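Local coordinates for ribosome maturation protein SDO1 homolog (Methanothermobacter thermautotrophicus, PDB 2WBM) that probably binds RNA and takes part in ribosome maturation, as a conformationally flexible archaeal homologue of the Shwachman-Bodian-Diamond syndrome protein, at residues P143-K148 against T176-K181; S198-I203 against G207-E212; L32-E37 against R85-T90. All coordinates share one frame; numbering follows the deposited sequence.

Interaction 1 of 3, residues P143-K148 against T176-K181; sequences PKRIEK and TKIPIK
I146, on the first turns of helix 143-152, meets I178 and I180 of the loop that leads out of helix 163-174, a helix-against-loop contact inside domain II of the SBDS protein. It illustrates how an apolar seam can grade into a polar margin over a few residues. At the packed end, CD1 of I146 is wedged against both isoleucines, lying 3.6 Å from CD1 of I180 and 4.0 Å from CD1 of I178. In each pair the side chains cross at about a right angle, so the methyl ends meet rather than lie alongside. The extended backbone from I178 to I180 turns both of these side chains to the helix, and the loop is tied down between them by a hydrogen bond from H141 NE2 to the carbonyl oxygen of P179. I128 of helix 110-131 touches both I146 and I180, and L171 and I174 of helix 163-174 press on I180 as well; I146 and I178 are buried here, and I180 is partly so.

Toward solvent the partner changes to R145, and the margin becomes polar and partly exposed. Its CG stands anti to the backbone N (chi1 -168°) and the chain then bends at chi2, so that the R145 and I178 side chains run past each other in opposite directions, with the guanidinium beside the loop. No hydrogen bond or salt bridge joins the two segments; NH1 of R145, although buried by the contact, has no partner in the model. E147, on a side of the helix that takes no part in the contact, pairs through OE2 with R121 of helix 110-131. The polar margin is nonetheless close: CG2 of I178 sits over one face of the R145 guanidinium, offset toward its rim and 3.2 Å from NH2.

Interaction 2 of 3, residues S198-I203 against G207-E212; sequences SAYGVI and GKITNE
The side chain of I209 points CG1 anti to its own carbonyl carbon (chi1 -62°) and then extends at chi2, presenting CG1 to I203 and CD1 to Y200; on the helix, CG of Y200 lies anti to the backbone N (chi1 176°), which swings the ring toward the strand. One isoleucine therefore serves two helix residues a turn apart. Its CG1 lies 3.7 Å from CG2 of I203, and its CD1 comes within 3.7 Å of CD1 of Y200, approaching the ring obliquely. Both pairs cross at about a right angle. The inner pair is covered by W220, which touches I203 and I209 alike, whereas the tyrosine sits at the exposed margin, its side chain about 4 Å from a bound glycerol.

N of G207 donates to O of I203, four residues back, over 2.8 Å with an N-H...O angle of 167°, carrying the helical bond pattern one residue past helix 196-206. Farther along, T210 and N211 both face V223 in a classic beta bulge, and the chain turns a corner there. Helix 196-206 packs on one face of the antiparallel sheet, whose outer strand is 208-214: the alpha-to-beta half of the first beta-alpha-beta unit of a ferredoxin-like alpha+beta domain.

Interaction 3 of 3, residues L32-E37 against R85-T90; sequences LESHGE and RKVFET
From strand 28-34, CD2 of L32 comes obliquely to the F88 ring, 3.6 Å from CE1 and 3.8 Å from CZ, as the two side chains slide past each other in opposite directions. The ring also takes V87 CG1, from the preceding residue, over one face, 3.5 Å above the plane and offset toward the rim. A third group is F39, whose ring meets that of F88 edge-to-face.

Beside this aromatic patch lies a second contact of similar size. CA of S34 and CA of V87 are 7.1 Å apart, and CB of S34 touches CG1 of V87 at 3.8 Å. The valine holds CG1 anti to the backbone N (chi1 169°), and this places both methyls by the serine: CG2 lies 3.9 Å from OG of S34. No hydrogen bond crosses between the segments.

S34 also opens a type I' turn to E37, closed by paired backbone bonds, which ends this hairpin of strands 28-34 and 37-43. L32 and F39 pair across it through their backbones. The last turn of helix 81-88 thus packs on the hairpin near its tip, while helix 93-103 supplies I100 to both L32 and F88, and V96 and V99 to F88, so that it touches both sides of the contact.

The three contacts lie in series along the chain, one in each of the N-terminal domain, domain II and the C-terminal domain, and none touches another. Interaction 3, in the N-terminal domain, is the most remote: its centre is 46 Å from that of interaction 1 and 55 Å from that of interaction 2, on the opposite side of the chain's centre from the latter. Interactions 1 and 2 are nearer neighbours, with nearest atoms about 16 Å apart. Each contact lies within a single domain and none spans a domain boundary, which is consistent with domains that can move relative to one another. Of the three, interaction 2 borders the bound glycerol, probably a crystallisation additive.

Interaction 1 of 3, residues P143-K148 against T176-K181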
ATOM      1  N   PRO A 143      -7.036  11.403   9.853  1.00 16.16           N
ATOM      2  CA  PRO A 143      -7.543  10.052   9.560  1.00 16.83           C
ATOM      3  C   PRO A 143      -9.028   9.854   9.904  1.00 16.41           C
ATOM      4  O   PRO A 143      -9.767   9.288   9.098  1.00 16.76           O
ATOM      5  CB  PRO A 143      -6.655   9.159  10.430  1.00 16.88           C
ATOM      6  CG  PRO A 143      -5.343   9.881  10.439  1.00 16.36           C
ATOM      7  CD  PRO A 143      -5.693  11.357  10.469  1.00 16.31           C
ATOM      8  N   LYS A 144      -9.459  10.334  11.071  1.00 16.96           N
ATOM      9  CA  LYS A 144     -10.864  10.216  11.490  1.00 17.94           C
ATOM     10  C   LYS A 144     -11.849  10.828  10.484  1.00 17.27           C
ATOM     11  O   LYS A 144     -12.956  10.324  10.317  1.00 15.21           O
ATOM     12  CB  LYS A 144     -11.081  10.847  12.868  1.00 19.77           C
ATOM     13  CG  LYS A 144     -10.484  10.054  14.017  1.00 26.05           C
ATOM     14  CD  LYS A 144     -10.521  10.860  15.314  1.00 35.24           C
ATOM     15  CE  LYS A 144      -9.634  10.240  16.389  1.00 39.89           C
ATOM     16  NZ  LYS A 144     -10.076   8.869  16.777  1.00 43.56           N
ATOM     17  N   ARG A 145     -11.442  11.911   9.820  1.00 16.77           N
ATOM     18  CA  ARG A 145     -12.308  12.591   8.854  1.00 17.89           C
ATOM     19  C   ARG A 145     -12.455  11.776   7.574  1.00 17.07           C
ATOM     20  O   ARG A 145     -13.559  11.690   7.004  1.00 15.10           O
ATOM     21  CB  ARG A 145     -11.782  13.993   8.526  1.00 18.79           C
ATOM     22  CG  ARG A 145     -12.764  14.867   7.752  1.00 23.68           C
ATOM     23  CD  ARG A 145     -13.945  15.231   8.637  1.00 32.74           C
ATOM     24  NE  ARG A 145     -15.129  15.674   7.902  1.00 37.69           N
ATOM     25  CZ  ARG A 145     -15.994  14.865   7.288  1.00 40.55           C
ATOM     26  NH1 ARG A 145     -15.799  13.550   7.266  1.00 32.99           N
ATOM     27  NH2 ARG A 145     -17.051  15.381   6.669  1.00 37.77           N
ATOM     28  N   ILE A 146     -11.344  11.183   7.138  1.00 15.62           N
ATOM     29  CA  ILE A 146     -11.324  10.298   5.980  1.00 14.86           C
ATOM     30  C   ILE A 146     -12.216   9.089   6.257  1.00 15.70           C
ATOM     31  O   ILE A 146     -13.011   8.687   5.410  1.00 14.74           O
ATOM     32  CB  ILE A 146      -9.883   9.821   5.644  1.00 14.56           C
ATOM     33  CG1 ILE A 146      -8.951  11.003   5.307  1.00 15.20           C
ATOM     34  CG2 ILE A 146      -9.892   8.787   4.516  1.00 13.14           C
ATOM     35  CD1 ILE A 146      -9.495  11.980   4.293  1.00 18.68           C
ATOM     36  N   GLU A 147     -12.070   8.512   7.444  1.00 15.09           N
ATOM     37  CA  GLU A 147     -12.874   7.363   7.848  1.00 16.81           C
ATOM     38  C   GLU A 147     -14.372   7.695   7.800  1.00 16.01           C
ATOM     39  O   GLU A 147     -15.174   6.900   7.299  1.00 14.92           O
ATOM     40  CB  GLU A 147     -12.478   6.906   9.255  1.00 16.82           C
ATOM     41  CG  GLU A 147     -13.210   5.667   9.737  1.00 21.77           C
ATOM     42  CD  GLU A 147     -12.765   5.236  11.120  1.00 25.35           C
ATOM     43  OE1 GLU A 147     -12.569   6.111  11.990  1.00 30.13           O
ATOM     44  OE2 GLU A 147     -12.610   4.021  11.342  1.00 29.35           O
ATOM     45  N   LYS A 148     -14.737   8.866   8.318  1.00 14.88           N
ATOM     46  CA  LYS A 148     -16.130   9.299   8.329  1.00 16.41           C
ATOM     47  C   LYS A 148     -16.681   9.458   6.915  1.00 15.62           C
ATOM     48  O   LYS A 148     -17.822   9.079   6.651  1.00 14.46           O
ATOM     49  CB  LYS A 148     -16.293  10.591   9.142  1.00 17.99           C
ATOM     50  CG  LYS A 148     -16.438  10.373  10.656  1.00 26.13           C
ATOM     51  CD  LYS A 148     -15.779   9.063  11.104  1.00 35.97           C
ATOM     52  CE  LYS A 148     -15.035   9.196  12.421  1.00 41.61           C
ATOM     53  NZ  LYS A 148     -13.875   8.250  12.437  1.00 32.20           N
ATOM     54  N   THR A 176     -16.962  13.318  -3.263  1.00 20.32           N
ATOM     55  CA  THR A 176     -18.285  13.952  -3.263  1.00 22.39           C
ATOM     56  C   THR A 176     -18.779  14.232  -1.842  1.00 20.99           C
ATOM     57  O   THR A 176     -19.726  14.991  -1.649  1.00 20.19           O
ATOM     58  CB  THR A 176     -19.347  13.130  -4.035  1.00 22.81           C
ATOM     59  OG1 THR A 176     -19.277  11.754  -3.647  1.00 24.70           O
ATOM     60  CG2 THR A 176     -19.127  13.248  -5.541  1.00 26.38           C
ATOM     61  N   LYS A 177     -18.131  13.626  -0.854  1.00 17.95           N
ATOM     62  CA  LYS A 177     -18.506  13.832   0.542  1.00 18.13           C
ATOM     63  C   LYS A 177     -17.689  14.935   1.211  1.00 20.04           C
ATOM     64  O   LYS A 177     -18.231  15.722   1.988  1.00 21.61           O
ATOM     65  CB  LYS A 177     -18.425  12.524   1.335  1.00 16.96           C
ATOM     66  CG  LYS A 177     -19.296  11.399   0.786  1.00 18.02           C
ATOM     67  CD  LYS A 177     -20.765  11.815   0.639  1.00 20.08           C
ATOM     68  CE  LYS A 177     -21.623  10.640   0.180  1.00 21.02           C
ATOM     69  NZ  LYS A 177     -22.991  11.072  -0.218  1.00 18.93           N
ATOM     70  N   ILE A 178     -16.396  15.003   0.898  1.00 19.45           N
ATOM     71  CA  ILE A 178     -15.532  16.065   1.426  1.00 20.01           C
ATOM     72  C   ILE A 178     -14.637  16.670   0.353  1.00 18.48           C
ATOM     73  O   ILE A 178     -14.343  16.009  -0.650  1.00 16.27           O
ATOM     74  CB  ILE A 178     -14.640  15.586   2.604  1.00 20.27           C
ATOM     75  CG1 ILE A 178     -13.946  14.257   2.281  1.00 20.73           C
ATOM     76  CG2 ILE A 178     -15.466  15.514   3.883  1.00 25.10           C
ATOM     77  CD1 ILE A 178     -12.723  13.987   3.146  1.00 20.65           C
ATOM     78  N   PRO A 179     -14.205  17.933   0.560  1.00 17.66           N
ATOM     79  CA  PRO A 179     -13.301  18.578  -0.378  1.00 17.08           C
ATOM     80  C   PRO A 179     -11.935  17.949  -0.211  1.00 15.98           C
ATOM     81  O   PRO A 179     -11.344  18.055   0.864  1.00 16.62           O
ATOM     82  CB  PRO A 179     -13.270  20.043   0.095  1.00 17.73           C
ATOM     83  CG  PRO A 179     -14.373  20.182   1.078  1.00 18.27           C
ATOM     84  CD  PRO A 179     -14.564  18.834   1.672  1.00 18.83           C
ATOM     85  N   ILE A 180     -11.441  17.295  -1.256  1.00 14.35           N
ATOM     86  CA  ILE A 180     -10.216  16.502  -1.117  1.00 16.07           C
ATOM     87  C   ILE A 180      -9.458  16.322  -2.426  1.00 17.02           C
ATOM     88  O   ILE A 180     -10.056  16.145  -3.496  1.00 17.09           O
ATOM     89  CB  ILE A 180     -10.518  15.123  -0.463  1.00 16.11           C
ATOM     90  CG1 ILE A 180      -9.224  14.413  -0.047  1.00 15.45           C
ATOM     91  CG2 ILE A 180     -11.426  14.259  -1.371  1.00 16.90           C
ATOM     92  CD1 ILE A 180      -9.434  13.295   0.961  1.00 16.50           C
ATOM     93  N   LYS A 181      -8.130  16.354  -2.317  1.00 15.04           N
ATOM     94  CA  LYS A 181      -7.236  16.220  -3.445  1.00 15.71           C
ATOM     95  C   LYS A 181      -5.904  15.730  -2.889  1.00 12.74           C
ATOM     96  O   LYS A 181      -5.518  16.123  -1.795  1.00 15.28           O
ATOM     97  CB  LYS A 181      -7.045  17.594  -4.087  1.00 18.37           C
ATOM     98  CG  LYS A 181      -6.378  17.612  -5.447  1.00 26.36           C
ATOM     99  CD  LYS A 181      -6.186  19.058  -5.916  1.00 29.61           C
ATOM    100  CE  LYS A 181      -5.534  19.136  -7.292  1.00 37.22           C
ATOM    101  NZ  LYS A 181      -4.108  18.694  -7.276  1.00 37.64           N
TER

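Interaction 2 of 3, residues S198-I203 against G207-E212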
ATOM      1  N   SER A 198      20.879  16.050  12.435  1.00 18.61           N
ATOM      2  CA  SER A 198      19.737  15.332  13.013  1.00 18.72           C
ATOM      3  C   SER A 198      18.423  15.536  12.267  1.00 16.91           C
ATOM      4  O   SER A 198      17.641  14.594  12.128  1.00 15.94           O
ATOM      5  CB  SER A 198      19.541  15.731  14.479  1.00 18.12           C
ATOM      6  OG  SER A 198      20.612  15.272  15.272  1.00 22.21           O
ATOM      7  N   ALA A 199      18.176  16.763  11.799  1.00 16.28           N
ATOM      8  CA  ALA A 199      16.957  17.086  11.055  1.00 16.59           C
ATOM      9  C   ALA A 199      16.896  16.369   9.704  1.00 18.78           C
ATOM     10  O   ALA A 199      15.826  15.971   9.252  1.00 15.18           O
ATOM     11  CB  ALA A 199      16.828  18.591  10.857  1.00 17.99           C
ATOM     12  N   TYR A 200      18.052  16.188   9.078  1.00 19.91           N
ATOM     13  CA  TYR A 200      18.109  15.457   7.815  1.00 20.39           C
ATOM     14  C   TYR A 200      17.463  14.072   7.964  1.00 19.72           C
ATOM     15  O   TYR A 200      16.674  13.658   7.110  1.00 17.98           O
ATOM     16  CB  TYR A 200      19.554  15.367   7.321  1.00 21.88           C
ATOM     17  CG  TYR A 200      19.711  14.540   6.078  1.00 23.83           C
ATOM     18  CD1 TYR A 200      19.576  15.118   4.813  1.00 26.80           C
ATOM     19  CD2 TYR A 200      20.002  13.175   6.162  1.00 24.82           C
ATOM     20  CE1 TYR A 200      19.714  14.354   3.662  1.00 25.88           C
ATOM     21  CE2 TYR A 200      20.148  12.398   5.016  1.00 26.36           C
ATOM     22  CZ  TYR A 200      19.999  12.996   3.770  1.00 28.83           C
ATOM     23  OH  TYR A 200      20.146  12.237   2.638  1.00 31.61           O
ATOM     24  N   GLY A 201      17.771  13.379   9.064  1.00 16.71           N
ATOM     25  CA  GLY A 201      17.199  12.067   9.342  1.00 18.00           C
ATOM     26  C   GLY A 201      15.691  12.107   9.543  1.00 17.94           C
ATOM     27  O   GLY A 201      14.973  11.247   9.034  1.00 17.99           O
ATOM     28  N   VAL A 202      15.211  13.104  10.284  1.00 16.40           N
ATOM     29  CA  VAL A 202      13.768  13.282  10.510  1.00 17.23           C
ATOM     30  C   VAL A 202      13.053  13.568   9.194  1.00 17.69           C
ATOM     31  O   VAL A 202      12.043  12.933   8.870  1.00 16.73           O
ATOM     32  CB  VAL A 202      13.486  14.412  11.540  1.00 19.21           C
ATOM     33  CG1 VAL A 202      11.991  14.762  11.569  1.00 19.60           C
ATOM     34  CG2 VAL A 202      13.959  13.978  12.918  1.00 16.86           C
ATOM     35  N   ILE A 203      13.619  14.492   8.428  1.00 17.77           N
ATOM     36  CA  ILE A 203      13.053  14.930   7.159  1.00 20.78           C
ATOM     37  C   ILE A 203      12.866  13.742   6.208  1.00 22.26           C
ATOM     38  O   ILE A 203      11.855  13.633   5.514  1.00 22.21           O
ATOM     39  CB  ILE A 203      13.933  16.013   6.520  1.00 22.91           C
ATOM     40  CG1 ILE A 203      13.770  17.350   7.250  1.00 23.15           C
ATOM     41  CG2 ILE A 203      13.603  16.182   5.027  1.00 22.10           C
ATOM     42  CD1 ILE A 203      14.946  18.309   7.018  1.00 23.61           C
ATOM     43  N   GLY A 207       9.747  13.605   3.633  1.00 14.32           N
ATOM     44  CA  GLY A 207       9.799  14.049   2.266  1.00 13.86           C
ATOM     45  C   GLY A 207      11.203  14.230   1.748  1.00 16.01           C
ATOM     46  O   GLY A 207      12.152  13.614   2.254  1.00 15.12           O
ATOM     47  N   LYS A 208      11.310  15.046   0.707  1.00 11.55           N
ATOM     48  CA  LYS A 208      12.563  15.233  -0.013  1.00 13.89           C
ATOM     49  C   LYS A 208      12.989  16.686   0.064  1.00 15.18           C
ATOM     50  O   LYS A 208      12.171  17.582  -0.141  1.00 13.46           O
ATOM     51  CB  LYS A 208      12.411  14.845  -1.484  1.00 12.98           C
ATOM     52  CG  LYS A 208      11.896  13.419  -1.735  1.00 13.18           C
ATOM     53  CD  LYS A 208      12.863  12.368  -1.208  1.00 14.21           C
ATOM     54  CE  LYS A 208      12.306  10.968  -1.399  1.00 18.82           C
ATOM     55  NZ  LYS A 208      13.252   9.957  -0.859  1.00 17.80           N
ATOM     56  N   ILE A 209      14.268  16.906   0.351  1.00 13.73           N
ATOM     57  CA  ILE A 209      14.830  18.270   0.374  1.00 13.39           C
ATOM     58  C   ILE A 209      15.056  18.747  -1.049  1.00 13.58           C
ATOM     59  O   ILE A 209      15.803  18.120  -1.813  1.00 11.80           O
ATOM     60  CB  ILE A 209      16.159  18.296   1.173  1.00 14.46           C
ATOM     61  CG1 ILE A 209      15.889  17.897   2.621  1.00 17.60           C
ATOM     62  CG2 ILE A 209      16.845  19.685   1.057  1.00 15.13           C
ATOM     63  CD1 ILE A 209      17.159  17.627   3.426  1.00 19.59           C
ATOM     64  N   THR A 210      14.402  19.850  -1.418  1.00  9.20           N
ATOM     65  CA  THR A 210      14.547  20.400  -2.775  1.00  9.27           C
ATOM     66  C   THR A 210      15.604  21.510  -2.799  1.00  8.72           C
ATOM     67  O   THR A 210      16.211  21.777  -3.821  1.00  8.37           O
ATOM     68  CB  THR A 210      13.204  20.940  -3.307  1.00 13.32           C
ATOM     69  OG1 THR A 210      12.743  22.004  -2.465  1.00 10.39           O
ATOM     70  CG2 THR A 210      12.157  19.819  -3.339  1.00 15.77           C
ATOM     71  N   ASN A 211      15.772  22.178  -1.664  1.00  9.84           N
ATOM     72  CA  ASN A 211      16.760  23.245  -1.530  1.00 13.23           C
ATOM     73  C   ASN A 211      17.189  23.299  -0.070  1.00 11.50           C
ATOM     74  O   ASN A 211      16.397  23.039   0.843  1.00 14.81           O
ATOM     75  CB  ASN A 211      16.206  24.636  -1.952  1.00 12.22           C
ATOM     76  CG  ASN A 211      15.529  24.646  -3.294  1.00 11.28           C
ATOM     77  OD1 ASN A 211      16.121  25.038  -4.339  1.00 15.48           O
ATOM     78  ND2 ASN A 211      14.275  24.263  -3.300  1.00  7.36           N
ATOM     79  N   GLU A 212      18.452  23.638   0.169  1.00 12.66           N
ATOM     80  CA  GLU A 212      18.917  23.857   1.527  1.00 13.06           C
ATOM     81  C   GLU A 212      20.091  24.799   1.518  1.00 13.13           C
ATOM     82  O   GLU A 212      20.886  24.776   0.584  1.00 12.88           O
ATOM     83  CB  GLU A 212      19.274  22.536   2.231  1.00 11.49           C
ATOM     84  CG  GLU A 212      20.188  21.574   1.454  1.00 15.08           C
ATOM     85  CD  GLU A 212      21.647  22.004   1.441  1.00 15.21           C
ATOM     86  OE1 GLU A 212      22.298  21.894   0.374  1.00 15.37           O
ATOM     87  OE2 GLU A 212      22.138  22.464   2.483  1.00 18.76           O
TER

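Interaction 3 of 3, residues L32-E37 against R85-T90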
ATOM      1  N   LEU A  32      -8.410 -21.908 -10.612  1.00 11.10           N
ATOM      2  CA  LEU A  32      -8.885 -21.799 -11.969  1.00 12.84           C
ATOM      3  C   LEU A  32      -9.683 -23.056 -12.301  1.00 13.20           C
ATOM      4  O   LEU A  32      -9.199 -24.169 -12.055  1.00 12.73           O
ATOM      5  CB  LEU A  32      -7.698 -21.651 -12.923  1.00 12.00           C
ATOM      6  CG  LEU A  32      -8.068 -21.532 -14.412  1.00 13.58           C
ATOM      7  CD1 LEU A  32      -8.941 -20.323 -14.676  1.00 17.37           C
ATOM      8  CD2 LEU A  32      -6.780 -21.433 -15.244  1.00 16.15           C
ATOM      9  N   GLU A  33     -10.884 -22.876 -12.849  1.00 11.59           N
ATOM     10  CA  GLU A  33     -11.734 -24.004 -13.269  1.00 12.17           C
ATOM     11  C   GLU A  33     -11.751 -24.147 -14.776  1.00 14.29           C
ATOM     12  O   GLU A  33     -11.968 -23.166 -15.491  1.00 13.77           O
ATOM     13  CB  GLU A  33     -13.178 -23.825 -12.793  1.00 14.58           C
ATOM     14  CG  GLU A  33     -13.324 -23.805 -11.301  1.00 21.49           C
ATOM     15  CD  GLU A  33     -14.759 -23.981 -10.841  1.00 29.11           C
ATOM     16  OE1 GLU A  33     -15.658 -24.198 -11.689  1.00 35.24           O
ATOM     17  OE2 GLU A  33     -14.984 -23.900  -9.619  1.00 29.90           O
ATOM     18  N   SER A  34     -11.554 -25.371 -15.259  1.00 10.66           N
ATOM     19  CA  SER A  34     -11.727 -25.668 -16.680  1.00  9.40           C
ATOM     20  C   SER A  34     -12.665 -26.856 -16.808  1.00 10.14           C
ATOM     21  O   SER A  34     -12.384 -27.951 -16.284  1.00  8.60           O
ATOM     22  CB  SER A  34     -10.369 -25.982 -17.341  1.00 11.97           C
ATOM     23  OG  SER A  34     -10.553 -26.448 -18.673  1.00 15.91           O
ATOM     24  N   HIS A  35     -13.779 -26.628 -17.488  1.00  8.47           N
ATOM     25  CA  HIS A  35     -14.804 -27.646 -17.692  1.00 12.29           C
ATOM     26  C   HIS A  35     -15.183 -28.391 -16.394  1.00 11.36           C
ATOM     27  O   HIS A  35     -15.336 -29.610 -16.391  1.00 10.45           O
ATOM     28  CB  HIS A  35     -14.356 -28.613 -18.791  1.00 12.02           C
ATOM     29  CG  HIS A  35     -14.278 -27.980 -20.147  1.00 17.76           C
ATOM     30  ND1 HIS A  35     -13.082 -27.712 -20.778  1.00 20.94           N
ATOM     31  CD2 HIS A  35     -15.250 -27.540 -20.980  1.00 16.60           C
ATOM     32  CE1 HIS A  35     -13.322 -27.148 -21.948  1.00 20.46           C
ATOM     33  NE2 HIS A  35     -14.628 -27.030 -22.093  1.00 20.24           N
ATOM     34  N   GLY A  36     -15.313 -27.639 -15.303  1.00  9.20           N
ATOM     35  CA  GLY A  36     -15.780 -28.176 -14.030  1.00 10.52           C
ATOM     36  C   GLY A  36     -14.663 -28.745 -13.166  1.00  9.52           C
ATOM     37  O   GLY A  36     -14.919 -29.190 -12.049  1.00 13.47           O
ATOM     38  N   GLU A  37     -13.430 -28.732 -13.670  1.00  7.33           N
ATOM     39  CA  GLU A  37     -12.283 -29.215 -12.901  1.00  8.38           C
ATOM     40  C   GLU A  37     -11.473 -28.058 -12.321  1.00  9.66           C
ATOM     41  O   GLU A  37     -10.992 -27.205 -13.068  1.00 11.35           O
ATOM     42  CB  GLU A  37     -11.379 -30.110 -13.771  1.00  6.76           C
ATOM     43  CG  GLU A  37     -12.049 -31.393 -14.263  1.00  8.71           C
ATOM     44  CD  GLU A  37     -12.240 -32.452 -13.153  1.00 13.71           C
ATOM     45  OE1 GLU A  37     -11.909 -32.169 -11.984  1.00 17.84           O
ATOM     46  OE2 GLU A  37     -12.729 -33.566 -13.463  1.00 11.74           O
ATOM     47  N   ARG A  85      -1.489 -31.101 -18.440  1.00  8.29           N
ATOM     48  CA  ARG A  85      -1.128 -31.049 -19.860  1.00  8.62           C
ATOM     49  C   ARG A  85      -2.373 -30.830 -20.721  1.00  9.60           C
ATOM     50  O   ARG A  85      -2.325 -30.102 -21.708  1.00  7.23           O
ATOM     51  CB  ARG A  85      -0.384 -32.316 -20.302  1.00  7.91           C
ATOM     52  CG  ARG A  85       1.047 -32.414 -19.777  1.00 11.86           C
ATOM     53  CD  ARG A  85       1.826 -33.566 -20.420  1.00 19.06           C
ATOM     54  NE  ARG A  85       1.227 -34.875 -20.135  1.00 23.27           N
ATOM     55  CZ  ARG A  85       1.639 -35.710 -19.178  1.00 25.29           C
ATOM     56  NH1 ARG A  85       2.668 -35.385 -18.395  1.00 18.64           N
ATOM     57  NH2 ARG A  85       1.017 -36.875 -19.004  1.00 19.13           N
ATOM     58  N   LYS A  86      -3.482 -31.470 -20.354  1.00  9.11           N
ATOM     59  CA  LYS A  86      -4.723 -31.308 -21.107  1.00 12.85           C
ATOM     60  C   LYS A  86      -5.206 -29.851 -21.060  1.00 11.12           C
ATOM     61  O   LYS A  86      -5.587 -29.292 -22.082  1.00 11.63           O
ATOM     62  CB  LYS A  86      -5.809 -32.272 -20.588  1.00 12.65           C
ATOM     63  CG  LYS A  86      -7.143 -32.225 -21.335  1.00 20.75           C
ATOM     64  CD  LYS A  86      -7.080 -32.864 -22.711  1.00 25.16           C
ATOM     65  CE  LYS A  86      -8.480 -32.989 -23.308  1.00 28.62           C
ATOM     66  NZ  LYS A  86      -8.436 -33.466 -24.708  1.00 24.58           N
ATOM     67  N   VAL A  87      -5.152 -29.242 -19.881  1.00 10.94           N
ATOM     68  CA  VAL A  87      -5.722 -27.905 -19.659  1.00 10.96           C
ATOM     69  C   VAL A  87      -4.756 -26.762 -19.992  1.00 13.18           C
ATOM     70  O   VAL A  87      -5.155 -25.783 -20.633  1.00 11.47           O
ATOM     71  CB  VAL A  87      -6.263 -27.773 -18.217  1.00 13.37           C
ATOM     72  CG1 VAL A  87      -6.618 -26.314 -17.855  1.00 11.97           C
ATOM     73  CG2 VAL A  87      -7.481 -28.688 -18.049  1.00 13.89           C
ATOM     74  N   PHE A  88      -3.496 -26.913 -19.581  1.00 11.66           N
ATOM     75  CA  PHE A  88      -2.484 -25.856 -19.681  1.00 11.17           C
ATOM     76  C   PHE A  88      -1.411 -26.114 -20.747  1.00 11.67           C
ATOM     77  O   PHE A  88      -0.630 -25.211 -21.070  1.00 11.88           O
ATOM     78  CB  PHE A  88      -1.810 -25.645 -18.314  1.00 11.32           C
ATOM     79  CG  PHE A  88      -2.762 -25.267 -17.225  1.00 13.10           C
ATOM     80  CD1 PHE A  88      -3.120 -23.937 -17.032  1.00 12.11           C
ATOM     81  CD2 PHE A  88      -3.279 -26.239 -16.367  1.00 10.96           C
ATOM     82  CE1 PHE A  88      -4.005 -23.576 -15.999  1.00 12.18           C
ATOM     83  CE2 PHE A  88      -4.178 -25.893 -15.323  1.00 12.89           C
ATOM     84  CZ  PHE A  88      -4.542 -24.563 -15.145  1.00 13.59           C
ATOM     85  N   GLU A  89      -1.382 -27.327 -21.299  1.00 10.52           N
ATOM     86  CA  GLU A  89      -0.330 -27.759 -22.258  1.00 11.84           C
ATOM     87  C   GLU A  89       1.069 -27.825 -21.616  1.00 11.21           C
ATOM     88  O   GLU A  89       2.083 -27.823 -22.307  1.00 11.82           O
ATOM     89  CB  GLU A  89      -0.329 -26.904 -23.539  1.00 11.78           C
ATOM     90  CG  GLU A  89      -1.473 -27.228 -24.485  1.00 18.63           C
ATOM     91  CD  GLU A  89      -1.536 -26.283 -25.673  1.00 31.79           C
ATOM     92  OE1 GLU A  89      -0.821 -26.520 -26.671  1.00 36.52           O
ATOM     93  OE2 GLU A  89      -2.314 -25.306 -25.608  1.00 36.13           O
ATOM     94  N   THR A  90       1.090 -27.903 -20.292  1.00 12.76           N
ATOM     95  CA  THR A  90       2.310 -28.052 -19.505  1.00 13.46           C
ATOM     96  C   THR A  90       1.955 -28.669 -18.151  1.00 14.12           C
ATOM     97  O   THR A  90       0.854 -28.450 -17.628  1.00 14.07           O
ATOM     98  CB  THR A  90       3.051 -26.694 -19.321  1.00 13.91           C
ATOM     99  OG1 THR A  90       4.179 -26.864 -18.457  1.00 15.01           O
ATOM    100  CG2 THR A  90       2.131 -25.618 -18.744  1.00 13.36           C
TER